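Local coordinates for protein 2-hydroxyhepta-2,4-diene-1,7-dioate isomerase (Mycobacterium abscessus, PDB 3RR6) that is of unproven function but belongs to the fumarylacetoacetate hydrolase family and may act as a metal-dependent isomerase or hydrolase on small keto acids, at residues K72-H77 with G232-V237; V115-E120 with Q196-S201; N148-R153 with F171-P176; R190-G195 with T245-I250. One frame throughout, in Å; residues are numbered along the deposited sequence.

Contact 1: residues K72-H77 with G232-V237. With EDO (1,2-ethanediol), chain O.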
loop_
_atom_site.group_PDB
_atom_site.type_symbol
_atom_site.label_atom_id
_atom_site.label_comp_id
_atom_site.label_asym_id
_atom_site.label_seq_id
_atom_site.Cartn_x
_atom_site.Cartn_y
_atom_site.Cartn_z
ATOM N N LYS A 72 -0.369 1.353 -13.601
ATOM C CA LYS A 72 0.535 2.435 -14.017
ATOM C C LYS A 72 0.304 3.765 -13.250
ATOM O O LYS A 72 0.636 3.838 -12.071
ATOM C CB LYS A 72 0.448 2.593 -15.539
ATOM C CG LYS A 72 0.810 1.295 -16.278
ATOM C CD LYS A 72 0.703 1.432 -17.788
ATOM C CE LYS A 72 0.991 0.108 -18.476
ATOM N NZ LYS A 72 -0.014 -0.924 -18.117
ATOM N N ASN A 73 -0.221 4.801 -13.913
ATOM C CA ASN A 73 -0.676 6.060 -13.267
ATOM C C ASN A 73 0.380 7.114 -12.906
ATOM O O ASN A 73 0.087 8.038 -12.143
ATOM C CB ASN A 73 -1.561 5.790 -12.027
ATOM C CG ASN A 73 -2.441 6.981 -11.660
ATOM O OD1 ASN A 73 -2.937 7.686 -12.546
ATOM N ND2 ASN A 73 -2.647 7.198 -10.355
ATOM N N TYR A 74 1.584 6.990 -13.458
ATOM C CA TYR A 74 2.618 8.010 -13.286
ATOM C C TYR A 74 3.054 8.614 -14.610
ATOM O O TYR A 74 3.320 7.890 -15.583
ATOM C CB TYR A 74 3.854 7.413 -12.609
ATOM C CG TYR A 74 3.761 7.331 -11.109
ATOM C CD1 TYR A 74 3.048 6.315 -10.490
ATOM C CD2 TYR A 74 4.380 8.280 -10.308
ATOM C CE1 TYR A 74 2.964 6.244 -9.110
ATOM C CE2 TYR A 74 4.304 8.223 -8.931
ATOM C CZ TYR A 74 3.599 7.198 -8.334
ATOM O OH TYR A 74 3.508 7.130 -6.970
ATOM N N ALA A 75 3.177 9.937 -14.627
ATOM C CA ALA A 75 3.853 10.632 -15.718
ATOM C C ALA A 75 5.353 10.385 -15.611
ATOM O O ALA A 75 5.887 10.232 -14.516
ATOM C CB ALA A 75 3.569 12.131 -15.642
ATOM N N ALA A 76 6.028 10.375 -16.756
ATOM C CA ALA A 76 7.488 10.218 -16.800
ATOM C C ALA A 76 8.256 11.415 -16.229
ATOM O O ALA A 76 9.332 11.245 -15.648
ATOM C CB ALA A 76 7.930 9.947 -18.231
ATOM N N HIS A 77 7.708 12.617 -16.391
ATOM C CA HIS A 77 8.399 13.857 -16.043
ATOM C C HIS A 77 7.363 14.944 -15.780
ATOM O O HIS A 77 6.253 14.883 -16.311
ATOM C CB HIS A 77 9.330 14.255 -17.205
ATOM C CG HIS A 77 10.254 15.402 -16.909
ATOM N ND1 HIS A 77 9.890 16.718 -17.095
ATOM C CD2 HIS A 77 11.543 15.424 -16.493
ATOM C CE1 HIS A 77 10.905 17.504 -16.780
ATOM N NE2 HIS A 77 11.922 16.743 -16.414
ATOM N N GLY A 232 -0.838 3.154 -7.936
ATOM C CA GLY A 232 -0.049 2.931 -9.152
ATOM C C GLY A 232 1.445 2.929 -8.860
ATOM O O GLY A 232 1.869 3.079 -7.718
ATOM N N THR A 233 2.250 2.720 -9.901
ATOM C CA THR A 233 3.699 2.568 -9.715
ATOM C C THR A 233 4.428 3.260 -10.854
ATOM O O THR A 233 3.954 3.240 -11.984
ATOM C CB THR A 233 4.089 1.067 -9.602
ATOM O OG1 THR A 233 5.370 0.941 -8.971
ATOM C CG2 THR A 233 4.128 0.383 -10.958
ATOM N N PRO A 234 5.581 3.889 -10.563
ATOM C CA PRO A 234 6.346 4.533 -11.629
ATOM C C PRO A 234 7.149 3.514 -12.434
ATOM O O PRO A 234 7.012 2.298 -12.231
ATOM C CB PRO A 234 7.257 5.496 -10.873
ATOM C CG PRO A 234 7.458 4.863 -9.570
ATOM C CD PRO A 234 6.173 4.145 -9.235
ATOM N N GLU A 235 7.946 4.006 -13.365
ATOM C CA GLU A 235 8.797 3.128 -14.160
ATOM C C GLU A 235 9.899 2.517 -13.299
ATOM O O GLU A 235 10.046 2.850 -12.122
ATOM C CB GLU A 235 9.359 3.880 -15.364
ATOM C CG GLU A 235 8.291 4.161 -16.410
ATOM C CD GLU A 235 8.744 5.057 -17.550
ATOM O OE1 GLU A 235 9.662 5.887 -17.364
ATOM O OE2 GLU A 235 8.157 4.940 -18.646
ATOM N N GLY A 236 10.652 1.588 -13.887
ATOM C CA GLY A 236 11.701 0.869 -13.155
ATOM C C GLY A 236 11.222 -0.434 -12.538
ATOM O O GLY A 236 11.955 -1.058 -11.773
ATOM N N VAL A 237 9.991 -0.828 -12.850
ATOM C CA VAL A 237 9.436 -2.122 -12.434
ATOM C C VAL A 237 10.333 -3.220 -13.002
ATOM O O VAL A 237 10.713 -3.177 -14.172
ATOM C CB VAL A 237 7.990 -2.303 -12.949
ATOM C CG1 VAL A 237 7.481 -3.706 -12.691
ATOM C CG2 VAL A 237 7.053 -1.287 -12.305
HETATM C C1 EDO O . 4.317 4.345 -14.607
HETATM O O1 EDO O . 2.943 4.448 -14.205
HETATM C C2 EDO O . 4.408 4.092 -16.097
HETATM O O2 EDO O . 4.003 2.754 -16.401
HETATM O O HOH W 1 1.806 5.195 -6.055
#

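Contact 2: residues V115-E120 with Q196-S201. With EDO (1,2-ethanediol), chain J; EDO (1,2-ethanediol), chain Q.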
loop_
_atom_site.group_PDB
_atom_site.type_symbol
_atom_site.label_atom_id
_atom_site.label_comp_id
_atom_site.label_asym_id
_atom_site.label_seq_id
_atom_site.Cartn_x
_atom_site.Cartn_y
_atom_site.Cartn_z
ATOM N N VAL A 115 8.443 -12.701 -11.574
ATOM C CA VAL A 115 7.697 -11.931 -10.576
ATOM C C VAL A 115 8.356 -10.566 -10.396
ATOM O O VAL A 115 9.571 -10.486 -10.224
ATOM C CB VAL A 115 7.633 -12.675 -9.231
ATOM C CG1 VAL A 115 6.890 -11.831 -8.178
ATOM C CG2 VAL A 115 6.925 -14.027 -9.406
ATOM N N HIS A 116 7.558 -9.499 -10.460
ATOM C CA HIS A 116 8.071 -8.129 -10.388
ATOM C C HIS A 116 7.574 -7.367 -9.173
ATOM O O HIS A 116 6.465 -7.615 -8.690
ATOM C CB HIS A 116 7.659 -7.356 -11.639
ATOM C CG HIS A 116 8.391 -7.767 -12.872
ATOM N ND1 HIS A 116 8.408 -6.995 -14.013
ATOM C CD2 HIS A 116 9.143 -8.861 -13.148
ATOM C CE1 HIS A 116 9.132 -7.601 -14.939
ATOM N NE2 HIS A 116 9.592 -8.732 -14.440
ATOM N N HIS A 117 8.401 -6.437 -8.698
ATOM C CA HIS A 117 8.017 -5.465 -7.677
ATOM C C HIS A 117 7.328 -4.258 -8.299
ATOM O O HIS A 117 7.677 -3.831 -9.403
ATOM C CB HIS A 117 9.251 -4.965 -6.892
ATOM C CG HIS A 117 10.333 -4.367 -7.752
ATOM N ND1 HIS A 117 10.247 -3.104 -8.303
ATOM C CD2 HIS A 117 11.529 -4.864 -8.148
ATOM C CE1 HIS A 117 11.339 -2.856 -9.007
ATOM N NE2 HIS A 117 12.135 -3.907 -8.929
ATOM N N GLU A 118 6.409 -3.664 -7.544
ATOM C CA GLU A 118 5.718 -2.431 -7.944
ATOM C C GLU A 118 5.442 -1.602 -6.692
ATOM O O GLU A 118 4.441 -1.803 -6.002
ATOM C CB GLU A 118 4.414 -2.749 -8.701
ATOM C CG GLU A 118 4.657 -3.541 -9.996
ATOM C CD GLU A 118 3.439 -3.775 -10.859
ATOM O OE1 GLU A 118 2.358 -3.256 -10.555
ATOM O OE2 GLU A 118 3.584 -4.523 -11.862
ATOM N N GLY A 119 6.350 -0.682 -6.372
ATOM C CA GLY A 119 6.189 0.129 -5.165
ATOM C C GLY A 119 5.100 1.161 -5.352
ATOM O O GLY A 119 5.047 1.807 -6.392
ATOM N N GLU A 120 4.228 1.321 -4.350
ATOM C CA GLU A 120 3.057 2.209 -4.473
ATOM C C GLU A 120 2.695 2.914 -3.173
ATOM O O GLU A 120 2.864 2.375 -2.086
ATOM C CB GLU A 120 1.825 1.425 -4.959
ATOM C CG GLU A 120 2.148 0.433 -6.071
ATOM C CD GLU A 120 1.045 0.143 -7.044
ATOM O OE1 GLU A 120 -0.091 0.621 -6.872
ATOM O OE2 GLU A 120 1.349 -0.537 -8.049
ATOM N N GLN A 196 19.932 -1.519 -4.231
ATOM C CA GLN A 196 20.085 -0.880 -5.537
ATOM C C GLN A 196 18.743 -0.222 -5.887
ATOM O O GLN A 196 17.702 -0.877 -5.803
ATOM C CB GLN A 196 20.456 -1.936 -6.581
ATOM C CG GLN A 196 21.781 -2.665 -6.296
ATOM C CD GLN A 196 21.969 -3.914 -7.143
ATOM O OE1 GLN A 196 21.198 -4.176 -8.069
ATOM N NE2 GLN A 196 22.994 -4.699 -6.822
ATOM N N VAL A 197 18.763 1.055 -6.264
ATOM C CA VAL A 197 17.516 1.784 -6.547
ATOM C C VAL A 197 16.975 1.414 -7.931
ATOM O O VAL A 197 17.633 1.666 -8.959
ATOM C CB VAL A 197 17.694 3.314 -6.426
ATOM C CG1 VAL A 197 16.382 4.036 -6.774
ATOM C CG2 VAL A 197 18.167 3.703 -5.009
ATOM N N ARG A 198 15.780 0.825 -7.929
ATOM C CA ARG A 198 15.098 0.364 -9.143
ATOM C C ARG A 198 14.052 1.365 -9.609
ATOM O O ARG A 198 13.879 1.569 -10.807
ATOM C CB ARG A 198 14.394 -0.971 -8.881
ATOM C CG ARG A 198 15.316 -2.144 -8.640
ATOM C CD ARG A 198 15.806 -2.752 -9.940
ATOM N NE ARG A 198 16.519 -3.993 -9.686
ATOM C CZ ARG A 198 15.940 -5.192 -9.652
ATOM N NH1 ARG A 198 14.628 -5.328 -9.886
ATOM N NH2 ARG A 198 16.682 -6.252 -9.393
ATOM N N GLN A 199 13.310 1.941 -8.658
ATOM C CA GLN A 199 12.283 2.937 -8.966
ATOM C C GLN A 199 12.520 4.159 -8.106
ATOM O O GLN A 199 12.872 4.028 -6.940
ATOM C CB GLN A 199 10.877 2.408 -8.636
ATOM C CG GLN A 199 10.509 1.092 -9.314
ATOM C CD GLN A 199 9.089 0.659 -9.001
ATOM O OE1 GLN A 199 8.828 -0.030 -7.995
ATOM N NE2 GLN A 199 8.157 1.045 -9.866
ATOM N N ARG A 200 12.299 5.340 -8.669
ATOM C CA ARG A 200 12.265 6.584 -7.886
ATOM C C ARG A 200 11.438 7.625 -8.631
ATOM O O ARG A 200 11.729 7.956 -9.785
ATOM C CB ARG A 200 13.665 7.144 -7.601
ATOM C CG ARG A 200 13.649 8.261 -6.547
ATOM C CD ARG A 200 14.935 9.074 -6.494
ATOM N NE ARG A 200 16.093 8.289 -6.093
ATOM C CZ ARG A 200 16.640 8.257 -4.878
ATOM N NH1 ARG A 200 16.132 8.939 -3.854
ATOM N NH2 ARG A 200 17.709 7.514 -4.676
ATOM N N SER A 201 10.404 8.131 -7.976
ATOM C CA SER A 201 9.578 9.172 -8.557
ATOM C C SER A 201 8.976 10.005 -7.433
ATOM O O SER A 201 9.418 9.912 -6.290
ATOM C CB SER A 201 8.490 8.558 -9.431
ATOM O OG SER A 201 7.846 9.567 -10.204
HETATM C C1 EDO J . 19.278 7.772 -1.739
HETATM O O1 EDO J . 19.062 6.425 -2.177
HETATM C C2 EDO J . 18.205 8.147 -0.727
HETATM O O2 EDO J . 17.423 9.229 -1.244
HETATM C C1 EDO Q . 13.928 8.018 -11.415
HETATM O O1 EDO Q . 12.905 8.933 -11.876
HETATM C C2 EDO Q . 14.561 7.097 -12.458
HETATM O O2 EDO Q . 14.464 5.715 -12.067
#

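Contact 3: residues N148-R153 with F171-P176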
loop_
_atom_site.group_PDB
_atom_site.type_symbol
_atom_site.label_atom_id
_atom_site.label_comp_id
_atom_site.label_asym_id
_atom_site.label_seq_id
_atom_site.Cartn_x
_atom_site.Cartn_y
_atom_site.Cartn_z
ATOM N N ASN A 148 3.246 -2.845 -2.032
ATOM C CA ASN A 148 4.039 -3.426 -3.117
ATOM C C ASN A 148 3.097 -4.326 -3.916
ATOM O O ASN A 148 2.666 -5.368 -3.419
ATOM C CB ASN A 148 5.214 -4.201 -2.513
ATOM C CG ASN A 148 6.281 -4.606 -3.522
ATOM O OD1 ASN A 148 6.068 -4.571 -4.728
ATOM N ND2 ASN A 148 7.445 -5.032 -3.008
ATOM N N ASP A 149 2.731 -3.906 -5.124
ATOM C CA ASP A 149 1.802 -4.666 -5.970
ATOM C C ASP A 149 2.597 -5.740 -6.707
ATOM O O ASP A 149 2.881 -5.627 -7.907
ATOM C CB ASP A 149 1.066 -3.740 -6.948
ATOM C CG ASP A 149 0.035 -4.467 -7.825
ATOM O OD1 ASP A 149 -0.254 -5.661 -7.623
ATOM O OD2 ASP A 149 -0.505 -3.818 -8.754
ATOM N N VAL A 150 2.957 -6.786 -5.972
ATOM C CA VAL A 150 3.775 -7.859 -6.520
ATOM C C VAL A 150 2.969 -8.595 -7.598
ATOM O O VAL A 150 1.779 -8.882 -7.412
ATOM C CB VAL A 150 4.254 -8.837 -5.424
ATOM C CG1 VAL A 150 5.151 -9.939 -6.026
ATOM C CG2 VAL A 150 5.020 -8.098 -4.304
ATOM N N SER A 151 3.619 -8.873 -8.731
ATOM C CA SER A 151 2.917 -9.339 -9.926
ATOM C C SER A 151 3.697 -10.419 -10.670
ATOM O O SER A 151 4.865 -10.206 -11.020
ATOM C CB SER A 151 2.708 -8.160 -10.892
ATOM O OG SER A 151 2.050 -7.067 -10.257
ATOM N N ALA A 152 3.051 -11.547 -10.946
ATOM C CA ALA A 152 3.622 -12.590 -11.803
ATOM C C ALA A 152 3.342 -12.263 -13.267
ATOM O O ALA A 152 2.248 -12.515 -13.789
ATOM C CB ALA A 152 3.066 -13.973 -11.429
ATOM N N ARG A 153 4.337 -11.669 -13.922
ATOM C CA ARG A 153 4.171 -11.189 -15.297
ATOM C C ARG A 153 3.815 -12.324 -16.260
ATOM O O ARG A 153 3.069 -12.116 -17.218
ATOM C CB ARG A 153 5.444 -10.472 -15.785
ATOM C CG ARG A 153 5.981 -9.354 -14.899
ATOM C CD ARG A 153 4.978 -8.248 -14.587
ATOM N NE ARG A 153 4.530 -7.512 -15.772
ATOM C CZ ARG A 153 5.018 -6.341 -16.190
ATOM N NH1 ARG A 153 6.002 -5.727 -15.539
ATOM N NH2 ARG A 153 4.514 -5.775 -17.285
ATOM N N PHE A 171 1.431 -11.506 -2.101
ATOM C CA PHE A 171 1.707 -10.517 -3.156
ATOM C C PHE A 171 1.224 -9.084 -2.864
ATOM O O PHE A 171 1.279 -8.237 -3.748
ATOM C CB PHE A 171 1.181 -11.004 -4.517
ATOM C CG PHE A 171 2.108 -11.964 -5.235
ATOM C CD1 PHE A 171 3.041 -12.752 -4.560
ATOM C CD2 PHE A 171 2.034 -12.069 -6.614
ATOM C CE1 PHE A 171 3.875 -13.615 -5.257
ATOM C CE2 PHE A 171 2.865 -12.929 -7.307
ATOM C CZ PHE A 171 3.779 -13.702 -6.632
ATOM N N CYS A 172 0.795 -8.806 -1.633
ATOM C CA CYS A 172 0.503 -7.421 -1.220
ATOM C C CYS A 172 1.149 -7.028 0.110
ATOM O O CYS A 172 0.451 -6.799 1.106
ATOM C CB CYS A 172 -1.009 -7.173 -1.175
ATOM S SG CYS A 172 -1.407 -5.394 -1.243
ATOM N N PRO A 173 2.489 -6.892 0.125
ATOM C CA PRO A 173 3.096 -6.213 1.266
ATOM C C PRO A 173 2.437 -4.864 1.529
ATOM O O PRO A 173 2.183 -4.098 0.590
ATOM C CB PRO A 173 4.554 -6.032 0.831
ATOM C CG PRO A 173 4.792 -7.159 -0.139
ATOM C CD PRO A 173 3.494 -7.372 -0.842
ATOM N N LEU A 174 2.176 -4.601 2.807
ATOM C CA LEU A 174 1.521 -3.382 3.249
ATOM C C LEU A 174 2.114 -2.948 4.588
ATOM O O LEU A 174 2.244 -3.764 5.502
ATOM C CB LEU A 174 0.023 -3.650 3.392
ATOM C CG LEU A 174 -0.908 -2.446 3.479
ATOM C CD1 LEU A 174 -0.987 -1.706 2.145
ATOM C CD2 LEU A 174 -2.301 -2.907 3.927
ATOM N N GLY A 175 2.451 -1.671 4.716
ATOM C CA GLY A 175 3.029 -1.162 5.957
ATOM C C GLY A 175 4.020 -0.046 5.718
ATOM O O GLY A 175 4.130 0.443 4.601
ATOM N N PRO A 176 4.770 0.353 6.759
ATOM C CA PRO A 176 4.819 -0.223 8.118
ATOM C C PRO A 176 3.718 0.266 9.061
ATOM O O PRO A 176 3.487 -0.337 10.111
ATOM C CB PRO A 176 6.180 0.245 8.630
ATOM C CG PRO A 176 6.384 1.534 7.946
ATOM C CD PRO A 176 5.832 1.357 6.568
#

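Contact 4: residues R190-G195 with T245-I250. With PEG (di(hydroxyethyl)ether), chain F.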
loop_
_atom_site.group_PDB
_atom_site.type_symbol
_atom_site.label_atom_id
_atom_site.label_comp_id
_atom_site.label_asym_id
_atom_site.label_seq_id
_atom_site.Cartn_x
_atom_site.Cartn_y
_atom_site.Cartn_z
ATOM N N ARG A 190 10.392 5.474 -3.591
ATOM C CA ARG A 190 11.503 4.750 -4.203
ATOM C C ARG A 190 11.499 3.278 -3.830
ATOM O O ARG A 190 11.071 2.906 -2.733
ATOM C CB ARG A 190 12.840 5.425 -3.875
ATOM C CG ARG A 190 13.518 4.973 -2.635
ATOM C CD ARG A 190 14.968 5.464 -2.594
ATOM N NE ARG A 190 15.548 5.081 -1.320
ATOM C CZ ARG A 190 15.392 5.748 -0.179
ATOM N NH1 ARG A 190 14.697 6.878 -0.128
ATOM N NH2 ARG A 190 15.961 5.286 0.921
ATOM N N THR A 191 11.953 2.439 -4.753
ATOM C CA THR A 191 12.023 0.997 -4.527
ATOM C C THR A 191 13.462 0.552 -4.680
ATOM O O THR A 191 14.123 0.942 -5.652
ATOM C CB THR A 191 11.170 0.235 -5.542
ATOM O OG1 THR A 191 9.818 0.690 -5.453
ATOM C CG2 THR A 191 11.225 -1.276 -5.287
ATOM N N GLU A 192 13.938 -0.238 -3.717
ATOM C CA GLU A 192 15.291 -0.796 -3.752
ATOM C C GLU A 192 15.245 -2.317 -3.714
ATOM O O GLU A 192 14.425 -2.903 -3.017
ATOM C CB GLU A 192 16.137 -0.274 -2.578
ATOM C CG GLU A 192 16.355 1.219 -2.562
ATOM C CD GLU A 192 17.230 1.695 -1.403
ATOM O OE1 GLU A 192 17.745 0.845 -0.637
ATOM O OE2 GLU A 192 17.417 2.927 -1.274
ATOM N N VAL A 193 16.134 -2.950 -4.470
ATOM C CA VAL A 193 16.338 -4.394 -4.394
ATOM C C VAL A 193 17.803 -4.599 -4.025
ATOM O O VAL A 193 18.703 -4.164 -4.751
ATOM C CB VAL A 193 16.006 -5.092 -5.716
ATOM C CG1 VAL A 193 16.358 -6.589 -5.656
ATOM C CG2 VAL A 193 14.539 -4.895 -6.075
ATOM N N ASN A 194 18.029 -5.226 -2.875
ATOM C CA ASN A 194 19.389 -5.442 -2.355
ATOM C C ASN A 194 20.204 -4.142 -2.314
ATOM O O ASN A 194 21.394 -4.131 -2.631
ATOM C CB ASN A 194 20.097 -6.520 -3.173
ATOM C CG ASN A 194 19.310 -7.798 -3.246
ATOM O OD1 ASN A 194 18.599 -8.154 -2.300
ATOM N ND2 ASN A 194 19.414 -8.495 -4.377
ATOM N N GLY A 195 19.530 -3.052 -1.943
ATOM C CA GLY A 195 20.148 -1.741 -1.813
ATOM C C GLY A 195 20.360 -0.960 -3.097
ATOM O O GLY A 195 20.922 0.134 -3.055
ATOM N N THR A 245 16.044 -8.900 -1.122
ATOM C CA THR A 245 15.223 -8.085 -0.223
ATOM C C THR A 245 14.757 -6.888 -1.029
ATOM O O THR A 245 15.562 -6.241 -1.692
ATOM C CB THR A 245 15.993 -7.617 1.022
ATOM O OG1 THR A 245 16.306 -8.763 1.824
ATOM C CG2 THR A 245 15.155 -6.649 1.858
ATOM N N VAL A 246 13.455 -6.622 -0.991
ATOM C CA VAL A 246 12.877 -5.500 -1.718
ATOM C C VAL A 246 12.241 -4.547 -0.719
ATOM O O VAL A 246 11.485 -4.971 0.167
ATOM C CB VAL A 246 11.875 -5.955 -2.813
ATOM C CG1 VAL A 246 10.772 -6.836 -2.248
ATOM C CG2 VAL A 246 11.286 -4.750 -3.566
ATOM N N SER A 247 12.569 -3.265 -0.847
ATOM C CA SER A 247 12.009 -2.262 0.033
ATOM C C SER A 247 11.427 -1.114 -0.764
ATOM O O SER A 247 11.899 -0.789 -1.857
ATOM C CB SER A 247 13.058 -1.741 1.006
ATOM O OG SER A 247 14.026 -0.947 0.356
ATOM N N VAL A 248 10.376 -0.524 -0.214
ATOM C CA VAL A 248 9.726 0.629 -0.800
ATOM C C VAL A 248 9.699 1.698 0.273
ATOM O O VAL A 248 9.241 1.450 1.385
ATOM C CB VAL A 248 8.287 0.306 -1.268
ATOM C CG1 VAL A 248 7.664 1.508 -1.964
ATOM C CG2 VAL A 248 8.272 -0.924 -2.208
ATOM N N THR A 249 10.205 2.879 -0.060
ATOM C CA THR A 249 10.301 3.982 0.889
ATOM C C THR A 249 9.469 5.153 0.359
ATOM O O THR A 249 9.570 5.532 -0.811
ATOM C CB THR A 249 11.774 4.404 1.105
ATOM O OG1 THR A 249 12.517 3.285 1.621
ATOM C CG2 THR A 249 11.876 5.592 2.058
ATOM N N ILE A 250 8.621 5.713 1.216
ATOM C CA ILE A 250 7.847 6.897 0.853
ATOM C C ILE A 250 8.102 8.004 1.864
ATOM O O ILE A 250 7.989 7.804 3.077
ATOM C CB ILE A 250 6.326 6.603 0.729
ATOM C CG1 ILE A 250 6.084 5.565 -0.367
ATOM C CG2 ILE A 250 5.542 7.896 0.415
ATOM C CD1 ILE A 250 4.616 5.230 -0.629
HETATM C C1 PEG F . 18.749 -10.223 0.446
HETATM O O1 PEG F . 19.327 -8.913 0.557
HETATM C C2 PEG F . 18.248 -10.814 1.767
HETATM O O2 PEG F . 16.902 -11.321 1.642
HETATM C C3 PEG F . 16.673 -12.680 2.021
HETATM C C4 PEG F . 15.564 -13.216 1.120
HETATM O O4 PEG F . 15.237 -14.579 1.362
HETATM O O HOH W 2 16.678 -1.427 1.233
HETATM O O HOH W 3 16.646 -3.378 -0.511
#

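Contact 1: residues K72-H77 with G232-V237
Tyr74 and Pro234 lie side by side and point the same way, the proline placed against one face of the phenol ring. Pro234 CD stands 4.0 Å from the centroid of the Tyr74 ring and 18° off its normal, a CH-pi contact displaced toward the rim on the CE1 side. The first torsion of Tyr74 (chi1 -83°) puts CG opposite the carbonyl carbon, and from there the ring runs along the 232-234 backbone, with Gly232 O near its plane at the edge. A water spans the same edge: it donates to Gly232 O at 2.7 Å and is hydrogen-bonded to Tyr74 OH at a similar length, which ties down the outer end of the ring.

Two loops of the fumarylacetoacetate hydrolase domain meet here, the one that follows strand 67-70 and the one between strands 228-230 and 238-239. Their one direct hydrogen bond joins Thr233 N to Lys72 O, 2.9 Å long and in the carbonyl plane, though bent to 138° at the hydrogen. Gly232 CA also approaches Lys72 O at 3.1 Å in a CA-H...O contact, so this carbonyl meets two neighbours of the other loop. Thr233 directs its side chain away from the 72-77 loop, and its OG1 is hydrogen-bonded to Gly119 O. Asn73 is held through its amide, ND2 to Thr231 O and OD1 to His208 N. Beside the Tyr74 backbone a 1,2-ethanediol, probably from the crystallisation liquor, accepts a hydrogen bond from Tyr74 N through its O1 at 3.0 Å.

Contact 2: residues V115-E120 with Q196-S201
His117 and Gln199 bring together two strands of different sheets in the fumarylacetoacetate hydrolase domain, 115-125 and 196-202, and side chains make the connection. Gln199 belongs to a classic beta bulge, in which it and Arg198 both face Thr191, and both direct their side chains toward strand 115-125. The tight part is buried and centres on Gln199 OE1. Gly119 N donates to it at 3.0 Å in a nearly straight bond (172°), lying in the amide plane on a lone pair. Thr191 OG1 is hydrogen-bonded to the same oxygen, while a weak, longer bond of 3.4 Å comes from His117 ND1. Gln199 NE2 reaches Thr233 OG1, so both ends of the amide are held and its rotation is fixed. The imidazole and amide planes are 46° apart as the two side chains slide past each other in opposite directions.

Packing is looser toward Arg198, which is partly exposed and crosses His117 at about a right angle. Arg198 CB lies 3.6 Å from His117 CE1, and a bend at chi2 beyond it brings NH1 round to the imidazole. Its guanidinium gains a firmer anchor at Pro239 O. Farther out, exposed Arg200 grips a 1,2-ethanediol and pairs with Glu188. At the imidazole edge, Arg198 NH1 gives His117 NE2 a weak hydrogen bond of 3.0 Å, bent to 125°.

Contact 3: residues N148-R153 with F171-P176
Segments 148-153 and 171-176 run antiparallel, and two backbone hydrogen bonds, each 3.1 Å long, join them, Asn148 N to Pro173 O and Val150 N to Phe171 O. In each the donor is tilted 23° from the carbonyl plane. Between these donors segment 148-153 makes an inverse gamma turn centred on Asp149, in which Val150 N also gives a weak bond to Asn148 O. Asp149 thereby turns its side chain away from the partner strand.

Val150 and Phe171 carry most of the side-chain packing, crossing at about a right angle. Val150 CG1, anti to the backbone N (chi1 -178°), stands over the centre of the Phe171 ring, 3.6 Å from the centroid in a CH-pi contact nearly on the ring normal. The other methyl, CG2, meets Pro173 CD at 3.9 Å. Pro173 also lays CG against Asn148 CB (3.8 Å), while Ala152 CB comes to Phe171 CE2 (4.3 Å). Beyond the turn, Ser151 OG donates to Asp149 O at 2.9 Å from above the carbonyl plane and is hydrogen-bonded to Lys166 NZ as well.

The two carboxylate oxygens of Asp149 form salt bridges with Lys94 and Lys166, and Lys94 NZ also reaches Phe171 O, so the turn and the start of strand 172-179 share one lysine. Glu118 OE1 lies close to Asp149 OD2, and Glu120 packs nearby. With the lysines as charge partners, the acidic set of Glu118, Glu120 and Asp149 is consistent with the metal-binding site of fumarylacetoacetate hydrolase relatives.

Contact 4: residues R190-G195 with T245-I250
An antiparallel strand pair within a five-stranded mixed sheet brings 190-193 against 245-250, the two axes 4.7 Å apart. Arg190 pairs with Thr249 and Glu192 with Ser247 through reciprocal backbone hydrogen bonds, while Thr191-Val248 and Val193-Val246 are the non-hydrogen-bonded pairs between and beyond them. At the end of the ladder Asn194 takes over: its N donates to Thr245 O, and its side-chain OD1 accepts from Thr245 N at 2.9 Å (166° at the hydrogen), standing in for a backbone carbonyl.

The two faces of the pair differ in character. On the partly exposed one, Arg190 and Thr249 run side by side, with Thr249 CB 4.0 Å above the guanidinium plane and displaced toward its rim. With chi1 at 89°, Arg190 CG sits between the backbone N and the carbonyl carbon, and the extended chain beyond carries NE to the Glu192 carboxylate. In this salt bridge Arg190 NE meets Glu192 OE2 at 2.9 Å, nearly in the guanidinium plane, on the anti side of the oxygen and tilted out of the carboxylate plane. A water donates to the other oxygen, Glu192 OE1, and is hydrogen-bonded to Ser247 OG, which links the strands a second time through side chains.

The buried face is chiefly aliphatic: Thr191 CG2 lies 3.9 Å from Val246 CG2, and Val193 CG2 is 4.1 Å from the same methyl. His117 of strand 115-125 packs on Thr191, Val193 and Val246, and Ile146 of strand 141-152 on Val248; within the sheet, strand 196-202 flanks 188-193 and strand 254-261 flanks 245-250.

From the N terminus, the first segment to appear is 72-77, whose partner 232-237 comes late, so contact 1 closes a long loop that contains both contact 2 and contact 3. Contact 2 opens at 115-120 and closes at 196-201; contact 3, the shortest closure, lies wholly within it. Contact 4 opens at 190-195, after contact 3 has closed, and ends at 245-250, crossing contacts 1 and 2. Strands 115-125 and 141-152 are neighbours, joining contacts 2 and 3, while strands 188-193 and 196-202 join contacts 2 and 4. Contact 2 thus bridges two sheets, and Thr233 and Gly232 of contact 1 reach it through Gly119 and Glu120.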